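Local coordinates for uncharacterized protein Tm1679 (PDB 3H3E) that is of unknown precise function but binds zinc and belongs to the metallo-beta-lactamase superfamily, probably acting as a metal-dependent hydrolase or related enzyme, at residues I200-G205 with V229-P234; D215-I220 with V243-R248; A223-G228 with E249-I254. The protein carries 2 engineered substitutions. One frame throughout, in Å; residues are numbered along the deposited sequence.

Contact 1 of 3, residues I200-G205 with V229-P234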
loop_
_atom_site.group_PDB
_atom_site.type_symbol
_atom_site.label_atom_id
_atom_site.label_comp_id
_atom_site.label_asym_id
_atom_site.label_seq_id
_atom_site.Cartn_x
_atom_site.Cartn_y
_atom_site.Cartn_z
ATOM N N ILE A 200 -12.657 0.059 -11.995
ATOM C CA ILE A 200 -11.310 -0.171 -11.501
ATOM C C ILE A 200 -10.453 -0.800 -12.609
ATOM O O ILE A 200 -10.722 -1.908 -13.063
ATOM C CB ILE A 200 -11.326 -1.049 -10.234
ATOM C CG1 ILE A 200 -12.070 -0.337 -9.108
ATOM C CG2 ILE A 200 -9.918 -1.364 -9.774
ATOM C CD1 ILE A 200 -12.309 -1.196 -7.889
ATOM N N LYS A 201 -9.437 -0.070 -13.053
ATOM C CA LYS A 201 -8.601 -0.500 -14.165
ATOM C C LYS A 201 -7.459 -1.393 -13.691
ATOM O O LYS A 201 -7.314 -2.516 -14.172
ATOM C CB LYS A 201 -8.038 0.720 -14.911
ATOM C CG LYS A 201 -6.959 0.404 -15.948
ATOM C CD LYS A 201 -6.429 1.687 -16.602
ATOM C CE LYS A 201 -5.479 1.424 -17.775
ATOM N NZ LYS A 201 -4.134 0.956 -17.328
HETATM N N MSE A 202 -6.661 -0.887 -12.747
HETATM C CA MSE A 202 -5.436 -1.550 -12.297
HETATM C C MSE A 202 -5.282 -1.491 -10.775
HETATM O O MSE A 202 -5.587 -0.480 -10.144
HETATM C CB MSE A 202 -4.223 -0.888 -12.959
HETATM C CG MSE A 202 -2.876 -1.483 -12.592
HETATM SE SE MSE A 202 -1.469 -0.681 -13.398
HETATM C CE MSE A 202 -1.739 -1.084 -15.107
ATOM N N VAL A 203 -4.795 -2.576 -10.186
ATOM C CA VAL A 203 -4.508 -2.593 -8.754
ATOM C C VAL A 203 -3.073 -3.016 -8.497
ATOM O O VAL A 203 -2.667 -4.078 -8.926
ATOM C CB VAL A 203 -5.418 -3.566 -8.011
ATOM C CG1 VAL A 203 -5.202 -3.453 -6.523
ATOM C CG2 VAL A 203 -6.864 -3.300 -8.366
ATOM N N VAL A 204 -2.304 -2.186 -7.800
ATOM C CA VAL A 204 -0.936 -2.548 -7.489
ATOM C C VAL A 204 -0.601 -2.423 -6.008
ATOM O O VAL A 204 -1.037 -1.497 -5.349
ATOM C CB VAL A 204 0.058 -1.766 -8.367
ATOM C CG1 VAL A 204 -0.633 -0.588 -9.021
ATOM C CG2 VAL A 204 1.273 -1.331 -7.548
ATOM N N GLY A 205 0.151 -3.382 -5.478
ATOM C CA GLY A 205 0.584 -3.309 -4.093
ATOM C C GLY A 205 0.500 -4.649 -3.403
ATOM O O GLY A 205 0.244 -5.654 -4.052
ATOM N N VAL A 229 -11.796 -5.747 -12.743
ATOM C CA VAL A 229 -10.428 -5.252 -12.717
ATOM C C VAL A 229 -9.650 -5.855 -13.887
ATOM O O VAL A 229 -9.739 -7.056 -14.147
ATOM C CB VAL A 229 -9.728 -5.568 -11.385
ATOM C CG1 VAL A 229 -8.325 -5.017 -11.391
ATOM C CG2 VAL A 229 -10.510 -4.983 -10.239
ATOM N N GLU A 230 -8.892 -5.020 -14.588
ATOM C CA GLU A 230 -8.230 -5.445 -15.814
ATOM C C GLU A 230 -6.804 -5.946 -15.588
ATOM O O GLU A 230 -6.427 -6.984 -16.126
ATOM C CB GLU A 230 -8.268 -4.325 -16.863
ATOM C CG GLU A 230 -7.705 -4.716 -18.221
ATOM C CD GLU A 230 -8.306 -6.013 -18.752
ATOM O OE1 GLU A 230 -9.550 -6.155 -18.706
ATOM O OE2 GLU A 230 -7.537 -6.887 -19.216
ATOM N N THR A 231 -6.020 -5.221 -14.787
ATOM C CA THR A 231 -4.612 -5.560 -14.558
ATOM C C THR A 231 -4.304 -5.562 -13.076
ATOM O O THR A 231 -4.744 -4.670 -12.359
ATOM C CB THR A 231 -3.673 -4.521 -15.181
ATOM O OG1 THR A 231 -4.058 -4.265 -16.532
ATOM C CG2 THR A 231 -2.223 -4.993 -15.149
ATOM N N VAL A 232 -3.535 -6.553 -12.627
ATOM C CA VAL A 232 -3.097 -6.628 -11.234
ATOM C C VAL A 232 -1.582 -6.809 -11.120
ATOM O O VAL A 232 -0.983 -7.611 -11.826
ATOM C CB VAL A 232 -3.836 -7.735 -10.436
ATOM C CG1 VAL A 232 -3.396 -7.735 -8.982
ATOM C CG2 VAL A 232 -5.331 -7.509 -10.502
ATOM N N VAL A 233 -0.980 -6.037 -10.221
ATOM C CA VAL A 233 0.452 -6.043 -9.976
ATOM C C VAL A 233 0.671 -6.259 -8.479
ATOM O O VAL A 233 0.704 -5.301 -7.695
ATOM C CB VAL A 233 1.065 -4.687 -10.388
ATOM C CG1 VAL A 233 2.587 -4.723 -10.311
ATOM C CG2 VAL A 233 0.601 -4.307 -11.777
ATOM N N PRO A 234 0.799 -7.527 -8.067
ATOM C CA PRO A 234 0.888 -7.894 -6.648
ATOM C C PRO A 234 2.316 -7.845 -6.119
ATOM O O PRO A 234 3.193 -8.514 -6.667
ATOM C CB PRO A 234 0.372 -9.342 -6.631
ATOM C CG PRO A 234 -0.006 -9.674 -8.066
ATOM C CD PRO A 234 0.727 -8.713 -8.930
#
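The peptide carbonyl of Lys201 takes two N-H groups: that of Thr231 lies in its plane, while that of Glu230 is tilted 32° out of it. The bonds to Lys201 O measure 3.1 Å from Thr231 N and 3.0 Å from Glu230 N. They open the pairing of two parallel strands, 200-204 and 231-235, the two strands of a beta-alpha-beta unit whose crossover is helix 214-226, in one sheet of the metallo-beta-lactamase fold. Onward the ladder alternates: Val203 N gives to Thr231 O, Val233 N gives to Val203 O at 2.9 Å, and Gly205 N gives to Val233 O. On one face of the sheet Met202, a selenomethionine, lies side by side with Thr231, and Val204 is beside Val233. Bending at chi3 (-66°) brings the Met202 methyl CE back to 3.9 Å from Thr231 CG2. Val203 and Val232 point to the other face, where Phe224 of helix 214-226 packs on both. Leu189 of helix 185-193 meets Ile200 and Val203 there. Val229, ahead of its strand, fills in with both branches: CG1 sits 3.8 Å from Val203 CG2, and CG2 sits 3.7 Å from Ile200 CG2.

Contact 2 of 3, residues D215-I220 with V243-R248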
loop_
_atom_site.group_PDB
_atom_site.type_symbol
_atom_site.label_atom_id
_atom_site.label_comp_id
_atom_site.label_asym_id
_atom_site.label_seq_id
_atom_site.Cartn_x
_atom_site.Cartn_y
_atom_site.Cartn_z
ATOM N N ASP A 215 -8.847 -21.169 -0.418
ATOM C CA ASP A 215 -10.245 -20.766 -0.535
ATOM C C ASP A 215 -10.368 -19.266 -0.345
ATOM O O ASP A 215 -11.007 -18.578 -1.142
ATOM C CB ASP A 215 -11.120 -21.485 0.501
ATOM C CG ASP A 215 -11.503 -22.892 0.076
ATOM O OD1 ASP A 215 -11.966 -23.063 -1.072
ATOM O OD2 ASP A 215 -11.348 -23.826 0.898
ATOM N N GLU A 216 -9.757 -18.760 0.721
ATOM C CA GLU A 216 -9.801 -17.336 1.011
ATOM C C GLU A 216 -9.298 -16.542 -0.186
ATOM O O GLU A 216 -9.927 -15.586 -0.607
ATOM C CB GLU A 216 -8.997 -17.007 2.269
ATOM C CG GLU A 216 -9.666 -17.445 3.575
ATOM C CD GLU A 216 -8.893 -17.008 4.820
ATOM O OE1 GLU A 216 -7.727 -17.431 4.985
ATOM O OE2 GLU A 216 -9.455 -16.245 5.639
ATOM N N ILE A 217 -8.177 -16.960 -0.751
ATOM C CA ILE A 217 -7.616 -16.294 -1.922
ATOM C C ILE A 217 -8.469 -16.357 -3.195
ATOM O O ILE A 217 -8.505 -15.408 -3.974
ATOM C CB ILE A 217 -6.231 -16.835 -2.251
ATOM C CG1 ILE A 217 -5.274 -16.607 -1.072
ATOM C CG2 ILE A 217 -5.728 -16.205 -3.537
ATOM C CD1 ILE A 217 -4.037 -17.491 -1.114
ATOM N N GLU A 218 -9.149 -17.471 -3.418
ATOM C CA GLU A 218 -9.993 -17.600 -4.604
ATOM C C GLU A 218 -11.195 -16.668 -4.528
ATOM O O GLU A 218 -11.571 -16.043 -5.510
ATOM C CB GLU A 218 -10.435 -19.048 -4.775
ATOM C CG GLU A 218 -9.261 -20.000 -4.916
ATOM C CD GLU A 218 -9.675 -21.412 -5.263
ATOM O OE1 GLU A 218 -10.897 -21.658 -5.369
ATOM O OE2 GLU A 218 -8.775 -22.269 -5.433
ATOM N N LYS A 219 -11.783 -16.584 -3.343
ATOM C CA LYS A 219 -12.873 -15.670 -3.084
ATOM C C LYS A 219 -12.445 -14.227 -3.428
ATOM O O LYS A 219 -13.256 -13.404 -3.875
ATOM C CB LYS A 219 -13.252 -15.781 -1.606
ATOM C CG LYS A 219 -14.735 -15.983 -1.321
ATOM C CD LYS A 219 -15.575 -14.750 -1.664
ATOM C CE LYS A 219 -17.075 -15.095 -1.756
ATOM N NZ LYS A 219 -17.447 -15.841 -3.007
ATOM N N ILE A 220 -11.165 -13.925 -3.213
ATOM C CA ILE A 220 -10.636 -12.592 -3.470
ATOM C C ILE A 220 -10.465 -12.376 -4.965
ATOM O O ILE A 220 -10.931 -11.369 -5.508
ATOM C CB ILE A 220 -9.307 -12.367 -2.725
ATOM C CG1 ILE A 220 -9.583 -12.024 -1.262
ATOM C CG2 ILE A 220 -8.475 -11.261 -3.371
ATOM C CD1 ILE A 220 -8.359 -12.108 -0.388
ATOM N N VAL A 243 -0.262 -15.459 -5.775
ATOM C CA VAL A 243 -0.019 -14.995 -7.133
ATOM C C VAL A 243 -0.313 -16.091 -8.148
ATOM O O VAL A 243 -0.911 -15.825 -9.192
ATOM C CB VAL A 243 1.414 -14.510 -7.334
ATOM C CG1 VAL A 243 1.609 -14.074 -8.771
ATOM C CG2 VAL A 243 1.731 -13.364 -6.380
ATOM N N ASP A 244 0.103 -17.321 -7.849
ATOM C CA ASP A 244 -0.163 -18.445 -8.745
ATOM C C ASP A 244 -1.660 -18.599 -8.955
ATOM O O ASP A 244 -2.115 -18.864 -10.066
ATOM C CB ASP A 244 0.434 -19.758 -8.211
ATOM C CG ASP A 244 1.935 -19.881 -8.469
ATOM O OD1 ASP A 244 2.524 -18.989 -9.123
ATOM O OD2 ASP A 244 2.524 -20.883 -8.009
ATOM N N ILE A 245 -2.429 -18.433 -7.883
ATOM C CA ILE A 245 -3.888 -18.494 -7.984
ATOM C C ILE A 245 -4.442 -17.358 -8.849
ATOM O O ILE A 245 -5.311 -17.589 -9.691
ATOM C CB ILE A 245 -4.560 -18.482 -6.600
ATOM C CG1 ILE A 245 -4.239 -19.781 -5.847
ATOM C CG2 ILE A 245 -6.057 -18.272 -6.735
ATOM C CD1 ILE A 245 -4.712 -19.797 -4.408
ATOM N N PHE A 246 -3.931 -16.142 -8.648
ATOM C CA PHE A 246 -4.271 -15.013 -9.520
ATOM C C PHE A 246 -3.972 -15.368 -10.973
ATOM O O PHE A 246 -4.817 -15.187 -11.837
ATOM C CB PHE A 246 -3.512 -13.731 -9.137
ATOM C CG PHE A 246 -4.256 -12.819 -8.192
ATOM C CD1 PHE A 246 -4.966 -11.731 -8.671
ATOM C CD2 PHE A 246 -4.215 -13.026 -6.819
ATOM C CE1 PHE A 246 -5.646 -10.879 -7.799
ATOM C CE2 PHE A 246 -4.891 -12.180 -5.943
ATOM C CZ PHE A 246 -5.605 -11.108 -6.438
ATOM N N LYS A 247 -2.775 -15.874 -11.249
ATOM C CA LYS A 247 -2.409 -16.190 -12.633
ATOM C C LYS A 247 -3.345 -17.212 -13.294
ATOM O O LYS A 247 -3.573 -17.155 -14.504
ATOM C CB LYS A 247 -0.944 -16.634 -12.758
ATOM C CG LYS A 247 0.090 -15.561 -12.384
ATOM C CD LYS A 247 1.397 -15.740 -13.161
ATOM C CE LYS A 247 2.509 -14.776 -12.718
ATOM N NZ LYS A 247 3.553 -15.434 -11.860
ATOM N N ARG A 248 -3.906 -18.125 -12.504
ATOM C CA ARG A 248 -4.723 -19.197 -13.073
ATOM C C ARG A 248 -6.227 -18.940 -13.016
ATOM O O ARG A 248 -6.997 -19.675 -13.629
ATOM C CB ARG A 248 -4.397 -20.558 -12.429
ATOM C CG ARG A 248 -5.265 -20.898 -11.226
ATOM C CD ARG A 248 -5.407 -22.402 -10.999
ATOM N NE ARG A 248 -6.156 -22.684 -9.773
ATOM C CZ ARG A 248 -5.619 -23.163 -8.650
ATOM N NH1 ARG A 248 -4.321 -23.437 -8.591
ATOM N NH2 ARG A 248 -6.386 -23.377 -7.585
#
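Ile217 and Ile245 face each other where helix 214-226 meets helix 240-249. The two segments run in roughly the same direction, crossing at -42° with their axes 9.8 Å apart, in a helix-helix pairing that belongs to a helical layer of the metallo-beta-lactamase fold.

The apolar part is centred on the two isoleucines, both of which leave their backbones heading for the other helix. Their side chains meet at a slant, branch against branch: Ile217 CG2 lies 3.8 Å from Ile245 CG2 and equally 3.8 Å from Ile245 CD1. In Ile217 the CG2 branch stands anti to the backbone N while CG1 turns back beside it (chi1 -60°), which leaves CG2 to nestle between the two methyls of Ile245. The aliphatic stem of Glu218 joins from one flank, passing Ile245 at about a right angle with CG 4.1 Å from Ile245 CG2. Deeper, Ile220 CG2 comes obliquely to the Phe246 ring, 4.2 Å from CZ, and that ring also makes an edge-to-face contact with Phe224. Ile185 and Asp186 of helix 185-193 touch Ile220.

The charged part lies at the more exposed side of the pairing, where Glu218 and Arg248 form a rather long salt bridge. Arg248 NE reaches the carboxylate of the next residue, Glu249, which lies close to that of Glu218; a guanidinium touching both would probably ease their repulsion. Carboxylate and guanidinium planes of Glu218 and Arg248 stand nearly perpendicular, 85° apart, so the pair is not a flat two-pronged one: Glu218 OE2 approaches the guanidinium edge, 3.4 Å from Arg248 NH2.

Contact 3 of 3, residues A223-G228 with E249-I254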
loop_
_atom_site.group_PDB
_atom_site.type_symbol
_atom_site.label_atom_id
_atom_site.label_comp_id
_atom_site.label_asym_id
_atom_site.label_seq_id
_atom_site.Cartn_x
_atom_site.Cartn_y
_atom_site.Cartn_z
ATOM N N ALA A 223 -13.577 -11.592 -6.515
ATOM C CA ALA A 223 -13.979 -10.182 -6.392
ATOM C C ALA A 223 -13.305 -9.305 -7.438
ATOM O O ALA A 223 -13.941 -8.435 -8.023
ATOM C CB ALA A 223 -13.694 -9.637 -4.995
ATOM N N PHE A 224 -12.013 -9.519 -7.665
ATOM C CA PHE A 224 -11.319 -8.799 -8.725
ATOM C C PHE A 224 -12.065 -9.001 -10.042
ATOM O O PHE A 224 -12.343 -8.047 -10.768
ATOM C CB PHE A 224 -9.883 -9.288 -8.859
ATOM C CG PHE A 224 -8.904 -8.618 -7.914
ATOM C CD1 PHE A 224 -8.850 -8.964 -6.584
ATOM C CD2 PHE A 224 -8.011 -7.666 -8.378
ATOM C CE1 PHE A 224 -7.942 -8.364 -5.733
ATOM C CE2 PHE A 224 -7.095 -7.060 -7.529
ATOM C CZ PHE A 224 -7.059 -7.409 -6.207
ATOM N N ASN A 225 -12.413 -10.247 -10.345
ATOM C CA ASN A 225 -13.136 -10.539 -11.577
ATOM C C ASN A 225 -14.499 -9.878 -11.620
ATOM O O ASN A 225 -14.834 -9.194 -12.582
ATOM C CB ASN A 225 -13.274 -12.045 -11.770
ATOM C CG ASN A 225 -11.968 -12.692 -12.165
ATOM O OD1 ASN A 225 -11.069 -12.030 -12.692
ATOM N ND2 ASN A 225 -11.850 -13.987 -11.914
ATOM N N GLU A 226 -15.280 -10.094 -10.569
ATOM C CA GLU A 226 -16.611 -9.518 -10.449
ATOM C C GLU A 226 -16.607 -8.012 -10.676
ATOM O O GLU A 226 -17.551 -7.462 -11.268
ATOM C CB GLU A 226 -17.185 -9.794 -9.061
ATOM C CG GLU A 226 -17.351 -11.254 -8.712
ATOM C CD GLU A 226 -18.523 -11.899 -9.405
ATOM O OE1 GLU A 226 -19.310 -11.178 -10.062
ATOM O OE2 GLU A 226 -18.659 -13.136 -9.292
ATOM N N LEU A 227 -15.560 -7.343 -10.189
ATOM C CA LEU A 227 -15.505 -5.881 -10.270
ATOM C C LEU A 227 -14.904 -5.409 -11.582
ATOM O O LEU A 227 -14.780 -4.214 -11.812
ATOM C CB LEU A 227 -14.749 -5.278 -9.084
ATOM C CG LEU A 227 -15.326 -5.458 -7.661
ATOM C CD1 LEU A 227 -14.361 -4.929 -6.622
ATOM C CD2 LEU A 227 -16.677 -4.784 -7.474
ATOM N N GLY A 228 -14.538 -6.355 -12.441
ATOM C CA GLY A 228 -13.994 -6.038 -13.749
ATOM C C GLY A 228 -12.607 -5.414 -13.741
ATOM O O GLY A 228 -12.270 -4.628 -14.628
ATOM N N GLU A 249 -6.656 -17.911 -12.291
ATOM C CA GLU A 249 -8.090 -17.662 -12.132
ATOM C C GLU A 249 -8.535 -16.235 -12.447
ATOM O O GLU A 249 -9.708 -15.981 -12.713
ATOM C CB GLU A 249 -8.537 -18.060 -10.733
ATOM C CG GLU A 249 -8.513 -19.558 -10.515
ATOM C CD GLU A 249 -9.089 -19.956 -9.180
ATOM O OE1 GLU A 249 -9.640 -19.070 -8.494
ATOM O OE2 GLU A 249 -8.992 -21.150 -8.819
ATOM N N PHE A 250 -7.598 -15.301 -12.408
ATOM C CA PHE A 250 -7.902 -13.919 -12.724
ATOM C C PHE A 250 -8.050 -13.805 -14.234
ATOM O O PHE A 250 -7.203 -14.282 -14.982
ATOM C CB PHE A 250 -6.797 -13.004 -12.200
ATOM C CG PHE A 250 -7.011 -11.545 -12.498
ATOM C CD1 PHE A 250 -8.115 -10.872 -12.004
ATOM C CD2 PHE A 250 -6.081 -10.835 -13.242
ATOM C CE1 PHE A 250 -8.304 -9.535 -12.262
ATOM C CE2 PHE A 250 -6.262 -9.493 -13.504
ATOM C CZ PHE A 250 -7.379 -8.844 -13.015
ATOM N N LEU A 251 -9.139 -13.181 -14.667
ATOM C CA LEU A 251 -9.486 -13.069 -16.078
ATOM C C LEU A 251 -8.661 -12.027 -16.830
ATOM O O LEU A 251 -8.680 -11.975 -18.056
ATOM C CB LEU A 251 -10.970 -12.740 -16.207
ATOM C CG LEU A 251 -11.916 -13.842 -15.729
ATOM C CD1 LEU A 251 -13.342 -13.433 -15.914
ATOM C CD2 LEU A 251 -11.644 -15.128 -16.466
ATOM N N GLY A 252 -7.930 -11.201 -16.096
ATOM C CA GLY A 252 -7.132 -10.157 -16.711
ATOM C C GLY A 252 -5.646 -10.456 -16.701
ATOM O O GLY A 252 -5.226 -11.616 -16.621
ATOM N N LYS A 253 -4.850 -9.399 -16.783
ATOM C CA LYS A 253 -3.401 -9.529 -16.841
ATOM C C LYS A 253 -2.778 -9.375 -15.457
ATOM O O LYS A 253 -3.140 -8.474 -14.704
ATOM C CB LYS A 253 -2.818 -8.491 -17.805
ATOM C CG LYS A 253 -1.312 -8.338 -17.745
ATOM C CD LYS A 253 -0.813 -7.361 -18.800
ATOM C CE LYS A 253 0.534 -7.801 -19.352
ATOM N NZ LYS A 253 0.486 -9.200 -19.883
ATOM N N ILE A 254 -1.865 -10.280 -15.118
ATOM C CA ILE A 254 -1.066 -10.139 -13.915
ATOM C C ILE A 254 0.356 -9.797 -14.316
ATOM O O ILE A 254 0.931 -10.439 -15.191
ATOM C CB ILE A 254 -1.050 -11.421 -13.068
ATOM C CG1 ILE A 254 -2.444 -11.717 -12.515
ATOM C CG2 ILE A 254 -0.055 -11.284 -11.930
ATOM C CD1 ILE A 254 -3.314 -12.460 -13.486
#
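Asn225 meets the backbone of Glu249 and Leu251 with both ends of its side-chain amide. Its OD1 accepts from Leu251 N at 3.0 Å, an almost straight bond with 176° at the hydrogen, although the donor stands somewhat out of the plane of the side-chain carbonyl. Its ND2 gives to Glu249 O, also at 3.0 Å, with that oxygen lying close to the amide plane. Two bonds thus fix the rotation of one amide group, and they decide which end is oxygen and which nitrogen. The torsion chi1 of -73° turns CG away from the carbonyl carbon of Asn225 and sends the amide toward the other segment.

Around these two bonds lie apolar groups. Leu251 crosses the asparagine at about a right angle, with CG 3.7 Å from Asn225 CG. The Phe250 ring runs nearly parallel to the amide, their planes 8° apart, while OD1 approaches the ring obliquely. Phe224, the residue before Asn225 in helix 214-226, adds its CB, 3.8 Å from Phe250 CE1.

Further out, the chain itself sets these groups. Helix 214-226 ends just past Asn225 in a Schellman motif, with Gly228 at positive phi and its N bonded to Asn225 O at 2.9 Å. Phe250 is the first residue to leave the other helix, and its ring rests on Val221 and Val232, with Gly252 N above one face, toward the ring's margin. Lys253 then pairs with Glu230 and Val232 at the sheet edge.

Chemically, the amide supplies one donor and one acceptor to the peptide groups on either side of Phe250, just where the helix gives out, so a single side chain of helix 214-226 ties down the turn that leads from helix 240-249 into strand 253-254.

Contact 1 is core: two neighbouring strands joined mainly by backbone hydrogen bonds, with buried valines on the faces. Contacts 2 and 3 lie farther out and share helix 214-226, which links the two strands of contact 1 along the chain. Contact 2 joins helix to helix through side chains alone, apolar inside and charged toward the outside; contact 3, only partly buried, pairs a side-chain amide with backbone. The three also touch one another. The strand at the end of contact 3 joins the edge of contact 1's sheet, while Val232, Phe224 and Phe246, one from each contact, meet between sheet and helices.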